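Local structure of Alpha/beta hydrolase (3BWX) at residues Ile122-Ser135 with Arg228-Ser242. The protein is a putative hydrolase of the alpha/beta hydrolase fold, whose reaction and substrate are not established. The protein carries 1 engineered substitution. Numbering follows the deposited sequence.
Sequences IAAAVLNDVGPEVS and RPLLVLRGETSDILS
Parallel pairing of A125-N128 with L230-L233 joins neighbouring strands deep in the central sheet, and the loops that follow them meet at the C-terminal ends of the strands. L231 N, L127 N and L233 N bond in turn to A125 O, L231 O and L127 O, locking the register. Small or branched apolar residues suit both faces: A125 leaves room for L230 CD1 (3.9 Å from its CB) beneath helix 219-225, while on the other face V126 CG1 lies 3.9 Å from both L231 CD2 and L233 CD1, near helix 272-282. At the N-terminal end R228, its chain folded at chi2 and chi3 (-62° and -55°), turns back. I122 O lies near the plane of its guanidinium, at the edge, where NE (2.8 Å) and NH2 both donate, so one carbonyl takes two bonds from the long, foldable side chain; P229 CD covers one face of that group.

Strand order 1-2-4-3-5-6-7-8 is that of the alpha/beta hydrolase fold, and D129 follows its sixth strand. D129 OD2 is bonded to H265 ND1, consistent with the acid of a Ser-His-Asp triad. Two further bonds fix the carboxylate: S238 OG donates to OD2 on its syn lone pair, while G235 N reaches OD1 (2.8 Å) from above the carboxylate plane. S238 OG, anti to its own backbone nitrogen (chi1 177°), also accepts from I240 N and L241 N, an ST turn and ST motif that hold the hydroxyl toward the carboxylate. Farther along, S135 N bonds I240 O (2.9 Å), and V134 CG1 lies beside I240 CD1; a water that accepts from G131 N also lies within hydrogen-bonding distance of E133 O and I240 O.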
ATOM      1  N   ILE A 122     -10.552  14.238  -0.662  1.00  7.51           N
ATOM      2  CA  ILE A 122      -9.212  13.893  -1.120  1.00  8.68           C
ATOM      3  C   ILE A 122      -8.571  15.184  -1.577  1.00  7.49           C
ATOM      4  O   ILE A 122      -8.968  15.777  -2.581  1.00  9.21           O
ATOM      5  CB  ILE A 122      -9.250  12.900  -2.312  1.00  9.26           C
ATOM      6  CG1 ILE A 122      -9.905  11.571  -1.907  1.00 12.74           C
ATOM      7  CG2 ILE A 122      -7.832  12.686  -2.908  1.00 10.14           C
ATOM      8  CD1 ILE A 122      -9.156  10.763  -0.831  1.00 16.53           C
ATOM      9  N   ALA A 123      -7.562  15.647  -0.853  1.00  6.33           N
ATOM     10  CA  ALA A 123      -6.809  16.834  -1.267  1.00  8.17           C
ATOM     11  C   ALA A 123      -6.000  16.567  -2.534  1.00  9.24           C
ATOM     12  O   ALA A 123      -5.907  17.421  -3.395  1.00 10.40           O
ATOM     13  CB  ALA A 123      -5.917  17.317  -0.108  1.00  9.62           C
ATOM     14  N   ALA A 124      -5.420  15.386  -2.589  1.00  7.50           N
ATOM     15  CA  ALA A 124      -4.674  14.878  -3.736  1.00  8.00           C
ATOM     16  C   ALA A 124      -4.419  13.403  -3.484  1.00  5.81           C
ATOM     17  O   ALA A 124      -4.570  12.921  -2.329  1.00  6.75           O
ATOM     18  CB  ALA A 124      -3.362  15.670  -3.920  1.00  8.51           C
ATOM     19  N   ALA A 125      -3.997  12.663  -4.512  1.00  7.18           N
ATOM     20  CA  ALA A 125      -3.782  11.246  -4.360  1.00  8.31           C
ATOM     21  C   ALA A 125      -2.678  10.739  -5.304  1.00  8.08           C
ATOM     22  O   ALA A 125      -2.383  11.303  -6.356  1.00  6.99           O
ATOM     23  CB  ALA A 125      -5.059  10.444  -4.564  1.00  8.53           C
ATOM     24  N   VAL A 126      -2.123   9.612  -4.894  1.00  6.52           N
ATOM     25  CA  VAL A 126      -1.154   8.859  -5.636  1.00  9.14           C
ATOM     26  C   VAL A 126      -1.621   7.430  -5.685  1.00  8.69           C
ATOM     27  O   VAL A 126      -1.874   6.864  -4.633  1.00  8.75           O
ATOM     28  CB  VAL A 126       0.234   8.908  -4.947  1.00  9.28           C
ATOM     29  CG1 VAL A 126       1.266   8.033  -5.752  1.00  7.12           C
ATOM     30  CG2 VAL A 126       0.738  10.343  -4.772  1.00  8.34           C
ATOM     31  N   LEU A 127      -1.738   6.858  -6.880  1.00  7.93           N
ATOM     32  CA  LEU A 127      -2.038   5.435  -7.077  1.00  7.57           C
ATOM     33  C   LEU A 127      -0.730   4.802  -7.512  1.00 10.03           C
ATOM     34  O   LEU A 127      -0.170   5.161  -8.555  1.00  9.99           O
ATOM     35  CB  LEU A 127      -3.121   5.181  -8.127  1.00  9.91           C
ATOM     36  CG  LEU A 127      -4.574   5.548  -7.799  1.00  9.96           C
ATOM     37  CD1 LEU A 127      -5.454   5.326  -9.049  1.00  8.40           C
ATOM     38  CD2 LEU A 127      -5.084   4.720  -6.585  1.00  8.88           C
ATOM     39  N   ASN A 128      -0.232   3.891  -6.714  1.00  8.17           N
ATOM     40  CA  ASN A 128       1.036   3.240  -7.014  1.00  7.77           C
ATOM     41  C   ASN A 128       0.796   1.853  -7.568  1.00  8.98           C
ATOM     42  O   ASN A 128       0.493   0.888  -6.851  1.00  9.52           O
ATOM     43  CB  ASN A 128       1.916   3.191  -5.811  1.00  9.81           C
ATOM     44  CG  ASN A 128       3.241   2.531  -6.081  1.00 10.35           C
ATOM     45  OD1 ASN A 128       3.765   2.566  -7.201  1.00 10.55           O
ATOM     46  ND2 ASN A 128       3.819   1.971  -5.043  1.00  9.08           N
ATOM     47  N   ASP A 129       0.905   1.788  -8.886  1.00  9.75           N
ATOM     48  CA  ASP A 129       0.885   0.538  -9.671  1.00 10.95           C
ATOM     49  C   ASP A 129      -0.399  -0.251  -9.509  1.00  9.44           C
ATOM     50  O   ASP A 129      -0.412  -1.477  -9.319  1.00 12.52           O
ATOM     51  CB  ASP A 129       2.139  -0.337  -9.465  1.00 10.15           C
ATOM     52  CG  ASP A 129       2.457  -1.202 -10.688  1.00 11.01           C
ATOM     53  OD1 ASP A 129       2.756  -0.606 -11.710  1.00 10.45           O
ATOM     54  OD2 ASP A 129       2.335  -2.441 -10.638  1.00 13.00           O
ATOM     55  N   VAL A 130      -1.501   0.463  -9.529  1.00 10.06           N
ATOM     56  CA  VAL A 130      -2.789  -0.163  -9.518  1.00 10.44           C
ATOM     57  C   VAL A 130      -3.747   0.754 -10.269  1.00 13.02           C
ATOM     58  O   VAL A 130      -3.597   1.972 -10.266  1.00 12.50           O
ATOM     59  CB  VAL A 130      -3.254  -0.466  -8.112  1.00 12.33           C
ATOM     60  CG1 VAL A 130      -3.418   0.802  -7.286  1.00 15.18           C
ATOM     61  CG2 VAL A 130      -4.478  -1.368  -8.164  1.00 17.53           C
ATOM     62  N   GLY A 131      -4.725   0.135 -10.915  1.00 14.15           N
ATOM     63  CA  GLY A 131      -5.746   0.844 -11.669  1.00 16.32           C
ATOM     64  C   GLY A 131      -7.056   0.074 -11.718  1.00 14.72           C
ATOM     65  O   GLY A 131      -7.169  -0.987 -11.152  1.00 14.98           O
ATOM     66  N   PRO A 132      -8.070   0.647 -12.394  1.00 14.33           N
ATOM     67  CA  PRO A 132      -9.396   0.025 -12.451  1.00 16.00           C
ATOM     68  C   PRO A 132      -9.472  -1.205 -13.347  1.00 19.42           C
ATOM     69  O   PRO A 132     -10.547  -1.785 -13.467  1.00 20.72           O
ATOM     70  CB  PRO A 132     -10.268   1.140 -13.009  1.00 14.82           C
ATOM     71  CG  PRO A 132      -9.314   1.977 -13.867  1.00 11.82           C
ATOM     72  CD  PRO A 132      -8.024   1.933 -13.120  1.00 18.80           C
ATOM     73  N   GLU A 133      -8.377  -1.558 -14.006  1.00 18.99           N
ATOM     74  CA  GLU A 133      -8.238  -2.833 -14.725  1.00 22.19           C
ATOM     75  C   GLU A 133      -6.988  -3.463 -14.166  1.00 22.15           C
ATOM     76  O   GLU A 133      -5.913  -2.855 -14.197  1.00 17.96           O
ATOM     77  CB  GLU A 133      -8.077  -2.628 -16.237  1.00 23.44           C
ATOM     78  CG  GLU A 133      -9.325  -2.071 -16.904  1.00 24.94           C
ATOM     79  CD  GLU A 133      -9.143  -1.587 -18.354  1.00 28.09           C
ATOM     80  OE1 GLU A 133      -8.026  -1.165 -18.774  1.00 30.20           O
ATOM     81  OE2 GLU A 133     -10.172  -1.584 -19.071  1.00 29.38           O
ATOM     82  N   VAL A 134      -7.138  -4.680 -13.650  1.00 23.53           N
ATOM     83  CA  VAL A 134      -6.050  -5.411 -13.021  1.00 24.18           C
ATOM     84  C   VAL A 134      -5.693  -6.621 -13.899  1.00 24.34           C
ATOM     85  O   VAL A 134      -6.577  -7.395 -14.267  1.00 25.68           O
ATOM     86  CB  VAL A 134      -6.473  -5.831 -11.620  1.00 24.28           C
ATOM     87  CG1 VAL A 134      -5.356  -6.564 -10.921  1.00 20.44           C
ATOM     88  CG2 VAL A 134      -6.903  -4.591 -10.841  1.00 24.06           C
ATOM     89  N   SER A 135      -4.409  -6.773 -14.227  1.00 22.37           N
ATOM     90  CA  SER A 135      -3.947  -7.797 -15.169  1.00 25.20           C
ATOM     91  C   SER A 135      -4.049  -9.142 -14.461  1.00 26.15           C
ATOM     92  O   SER A 135      -3.680  -9.235 -13.295  1.00 26.89           O
ATOM     93  CB  SER A 135      -2.493  -7.544 -15.633  1.00 26.93           C
ATOM     94  OG  SER A 135      -2.318  -6.276 -16.258  1.00 25.76           O
ATOM     95  N   ARG A 228      -9.852  14.782  -8.658  1.00  8.74           N
ATOM     96  CA  ARG A 228      -8.999  15.431  -7.691  1.00  7.62           C
ATOM     97  C   ARG A 228      -7.582  15.313  -8.258  1.00  9.42           C
ATOM     98  O   ARG A 228      -7.354  14.431  -9.100  1.00 11.94           O
ATOM     99  CB  ARG A 228      -9.112  14.720  -6.345  1.00 11.36           C
ATOM    100  CG  ARG A 228     -10.592  14.505  -5.895  1.00 12.23           C
ATOM    101  CD  ARG A 228     -11.353  15.820  -5.700  1.00 12.60           C
ATOM    102  NE  ARG A 228     -10.575  16.602  -4.775  1.00 11.45           N
ATOM    103  CZ  ARG A 228     -10.134  17.832  -4.963  1.00 16.07           C
ATOM    104  NH1 ARG A 228     -10.509  18.546  -6.019  1.00 18.71           N
ATOM    105  NH2 ARG A 228      -9.324  18.366  -4.065  1.00 20.97           N
ATOM    106  N   PRO A 229      -6.638  16.157  -7.791  1.00  9.78           N
ATOM    107  CA  PRO A 229      -5.234  16.038  -8.264  1.00  8.38           C
ATOM    108  C   PRO A 229      -4.684  14.643  -8.061  1.00  6.31           C
ATOM    109  O   PRO A 229      -4.773  14.083  -6.943  1.00  7.68           O
ATOM    110  CB  PRO A 229      -4.485  17.063  -7.425  1.00  8.45           C
ATOM    111  CG  PRO A 229      -5.554  18.057  -7.012  1.00 10.61           C
ATOM    112  CD  PRO A 229      -6.828  17.290  -6.876  1.00 10.38           C
ATOM    113  N   LEU A 230      -4.126  14.066  -9.117  1.00  8.35           N
ATOM    114  CA  LEU A 230      -3.777  12.656  -9.133  1.00  7.61           C
ATOM    115  C   LEU A 230      -2.494  12.412  -9.875  1.00  7.85           C
ATOM    116  O   LEU A 230      -2.298  12.868 -11.003  1.00  8.38           O
ATOM    117  CB  LEU A 230      -4.917  11.817  -9.755  1.00  8.79           C
ATOM    118  CG  LEU A 230      -4.744  10.293  -9.731  1.00  6.15           C
ATOM    119  CD1 LEU A 230      -4.604   9.620  -8.348  1.00  7.23           C
ATOM    120  CD2 LEU A 230      -5.947   9.665 -10.517  1.00  9.91           C
ATOM    121  N   LEU A 231      -1.675  11.600  -9.225  1.00  8.27           N
ATOM    122  CA  LEU A 231      -0.514  10.947  -9.801  1.00  6.78           C
ATOM    123  C   LEU A 231      -0.735   9.449  -9.827  1.00  8.14           C
ATOM    124  O   LEU A 231      -1.162   8.861  -8.814  1.00  8.21           O
ATOM    125  CB  LEU A 231       0.718  11.224  -8.938  1.00  7.29           C
ATOM    126  CG  LEU A 231       2.014  10.389  -9.197  1.00  8.05           C
ATOM    127  CD1 LEU A 231       2.606  10.658 -10.593  1.00 12.21           C
ATOM    128  CD2 LEU A 231       3.077  10.649  -8.078  1.00  7.48           C
ATOM    129  N   VAL A 232      -0.393   8.858 -10.973  1.00  6.65           N
ATOM    130  CA  VAL A 232      -0.353   7.419 -11.157  1.00  8.14           C
ATOM    131  C   VAL A 232       1.096   7.006 -11.409  1.00  7.47           C
ATOM    132  O   VAL A 232       1.709   7.494 -12.365  1.00  6.43           O
ATOM    133  CB  VAL A 232      -1.248   6.953 -12.298  1.00  8.41           C
ATOM    134  CG1 VAL A 232      -1.211   5.419 -12.394  1.00  7.79           C
ATOM    135  CG2 VAL A 232      -2.660   7.407 -12.108  1.00  9.59           C
ATOM    136  N   LEU A 233       1.661   6.166 -10.574  1.00  8.75           N
ATOM    137  CA  LEU A 233       2.960   5.561 -10.787  1.00  7.74           C
ATOM    138  C   LEU A 233       2.759   4.159 -11.356  1.00  6.52           C
ATOM    139  O   LEU A 233       1.903   3.387 -10.933  1.00  8.11           O
ATOM    140  CB  LEU A 233       3.774   5.500  -9.452  1.00  7.28           C
ATOM    141  CG  LEU A 233       4.169   6.856  -8.826  1.00  8.91           C
ATOM    142  CD1 LEU A 233       4.585   6.746  -7.367  1.00 10.93           C
ATOM    143  CD2 LEU A 233       5.261   7.548  -9.652  1.00 12.19           C
ATOM    144  N   ARG A 234       3.581   3.771 -12.303  1.00  6.11           N
ATOM    145  CA  ARG A 234       3.513   2.449 -12.898  1.00  8.47           C
ATOM    146  C   ARG A 234       4.934   1.898 -13.027  1.00  8.04           C
ATOM    147  O   ARG A 234       5.824   2.599 -13.539  1.00 10.11           O
ATOM    148  CB  ARG A 234       2.870   2.504 -14.309  1.00  8.91           C
ATOM    149  CG  ARG A 234       2.773   1.146 -14.920  1.00  9.29           C
ATOM    150  CD  ARG A 234       2.237   1.125 -16.318  1.00 10.89           C
ATOM    151  NE  ARG A 234       2.337  -0.274 -16.702  1.00 11.99           N
ATOM    152  CZ  ARG A 234       3.287  -0.843 -17.443  1.00  8.47           C
ATOM    153  NH1 ARG A 234       4.194  -0.122 -18.113  1.00 10.84           N
ATOM    154  NH2 ARG A 234       3.298  -2.151 -17.586  1.00  9.60           N
ATOM    155  N   GLY A 235       5.138   0.638 -12.639  1.00  9.03           N
ATOM    156  CA  GLY A 235       6.350  -0.052 -13.004  1.00  8.59           C
ATOM    157  C   GLY A 235       6.340  -0.427 -14.479  1.00  6.80           C
ATOM    158  O   GLY A 235       5.365  -1.026 -14.923  1.00  7.99           O
ATOM    159  N   GLU A 236       7.425  -0.124 -15.205  1.00  9.44           N
ATOM    160  CA  GLU A 236       7.497  -0.384 -16.637  1.00  9.80           C
ATOM    161  C   GLU A 236       7.079  -1.815 -16.998  1.00  8.83           C
ATOM    162  O   GLU A 236       6.416  -2.041 -18.026  1.00  8.59           O
ATOM    163  CB  GLU A 236       8.912  -0.151 -17.104  1.00 10.05           C
ATOM    164  CG  GLU A 236       9.084  -0.317 -18.620  1.00 12.49           C
ATOM    165  CD  GLU A 236      10.434   0.174 -19.075  1.00 16.13           C
ATOM    166  OE1 GLU A 236      11.432  -0.301 -18.495  1.00 11.08           O
ATOM    167  OE2 GLU A 236      10.469   1.013 -19.994  1.00 21.53           O
ATOM    168  N   THR A 237       7.445  -2.774 -16.151  1.00 10.12           N
ATOM    169  CA  THR A 237       7.189  -4.184 -16.410  1.00 10.78           C
ATOM    170  C   THR A 237       6.056  -4.786 -15.574  1.00  9.07           C
ATOM    171  O   THR A 237       5.907  -6.006 -15.479  1.00 11.31           O
ATOM    172  CB  THR A 237       8.469  -5.034 -16.238  1.00 13.41           C
ATOM    173  OG1 THR A 237       8.778  -5.188 -14.856  1.00 11.64           O
ATOM    174  CG2 THR A 237       9.646  -4.379 -16.941  1.00 11.49           C
ATOM    175  N   SER A 238       5.217  -3.926 -14.991  1.00  9.94           N
ATOM    176  CA  SER A 238       4.190  -4.380 -14.079  1.00  9.96           C
ATOM    177  C   SER A 238       3.282  -5.413 -14.696  1.00 12.10           C
ATOM    178  O   SER A 238       2.787  -5.183 -15.809  1.00 11.40           O
ATOM    179  CB  SER A 238       3.331  -3.212 -13.672  1.00  9.92           C
ATOM    180  OG  SER A 238       2.278  -3.666 -12.838  1.00 10.09           O
ATOM    181  N   ASP A 239       3.104  -6.519 -13.962  1.00 11.78           N
ATOM    182  CA  ASP A 239       2.124  -7.565 -14.299  1.00 12.84           C
ATOM    183  C   ASP A 239       0.723  -7.313 -13.700  1.00 12.30           C
ATOM    184  O   ASP A 239      -0.133  -8.214 -13.731  1.00 14.99           O
ATOM    185  CB  ASP A 239       2.651  -8.972 -13.967  1.00 14.08           C
ATOM    186  CG  ASP A 239       2.773  -9.259 -12.473  1.00 19.35           C
ATOM    187  OD1 ASP A 239       2.472  -8.398 -11.590  1.00 19.97           O
ATOM    188  OD2 ASP A 239       3.136 -10.422 -12.176  1.00 25.13           O
ATOM    189  N   ILE A 240       0.488  -6.119 -13.166  1.00  9.68           N
ATOM    190  CA  ILE A 240      -0.761  -5.779 -12.457  1.00 12.65           C
ATOM    191  C   ILE A 240      -1.423  -4.629 -13.192  1.00 13.09           C
ATOM    192  O   ILE A 240      -2.607  -4.642 -13.451  1.00 14.67           O
ATOM    193  CB  ILE A 240      -0.517  -5.462 -10.966  1.00 12.90           C
ATOM    194  CG1 ILE A 240      -0.302  -6.760 -10.177  1.00 15.20           C
ATOM    195  CG2 ILE A 240      -1.702  -4.613 -10.344  1.00 10.48           C
ATOM    196  CD1 ILE A 240      -1.610  -7.452  -9.691  1.00 14.42           C
ATOM    197  N   LEU A 241      -0.628  -3.659 -13.587  1.00 11.40           N
ATOM    198  CA  LEU A 241      -1.120  -2.462 -14.297  1.00 10.50           C
ATOM    199  C   LEU A 241      -0.441  -2.429 -15.664  1.00  9.06           C
ATOM    200  O   LEU A 241       0.798  -2.287 -15.723  1.00  9.25           O
ATOM    201  CB  LEU A 241      -0.817  -1.211 -13.495  1.00 10.42           C
ATOM    202  CG  LEU A 241      -1.237   0.098 -14.163  1.00  9.91           C
ATOM    203  CD1 LEU A 241      -2.757   0.130 -14.396  1.00 11.32           C
ATOM    204  CD2 LEU A 241      -0.840   1.332 -13.369  1.00  9.26           C
ATOM    205  N   SER A 242      -1.233  -2.601 -16.726  1.00 10.87           N
ATOM    206  CA  SER A 242      -0.724  -2.553 -18.074  1.00 13.35           C
ATOM    207  C   SER A 242      -0.423  -1.114 -18.528  1.00 12.90           C
ATOM    208  O   SER A 242      -1.014  -0.138 -18.005  1.00 10.76           O
ATOM    209  CB  SER A 242      -1.718  -3.225 -19.029  1.00 12.95           C
ATOM    210  OG  SER A 242      -2.815  -2.374 -19.351  1.00 13.85           O
TER
HETATM  211  O   HOH W   1      -4.239  -2.593 -11.953  1.00 13.77           O
HETATM  212  O   HOH W   2      -4.135  -3.237 -16.396  1.00 16.64           O
HETATM  213  O   HOH W   3       0.276  -5.803 -17.003  1.00 21.19           O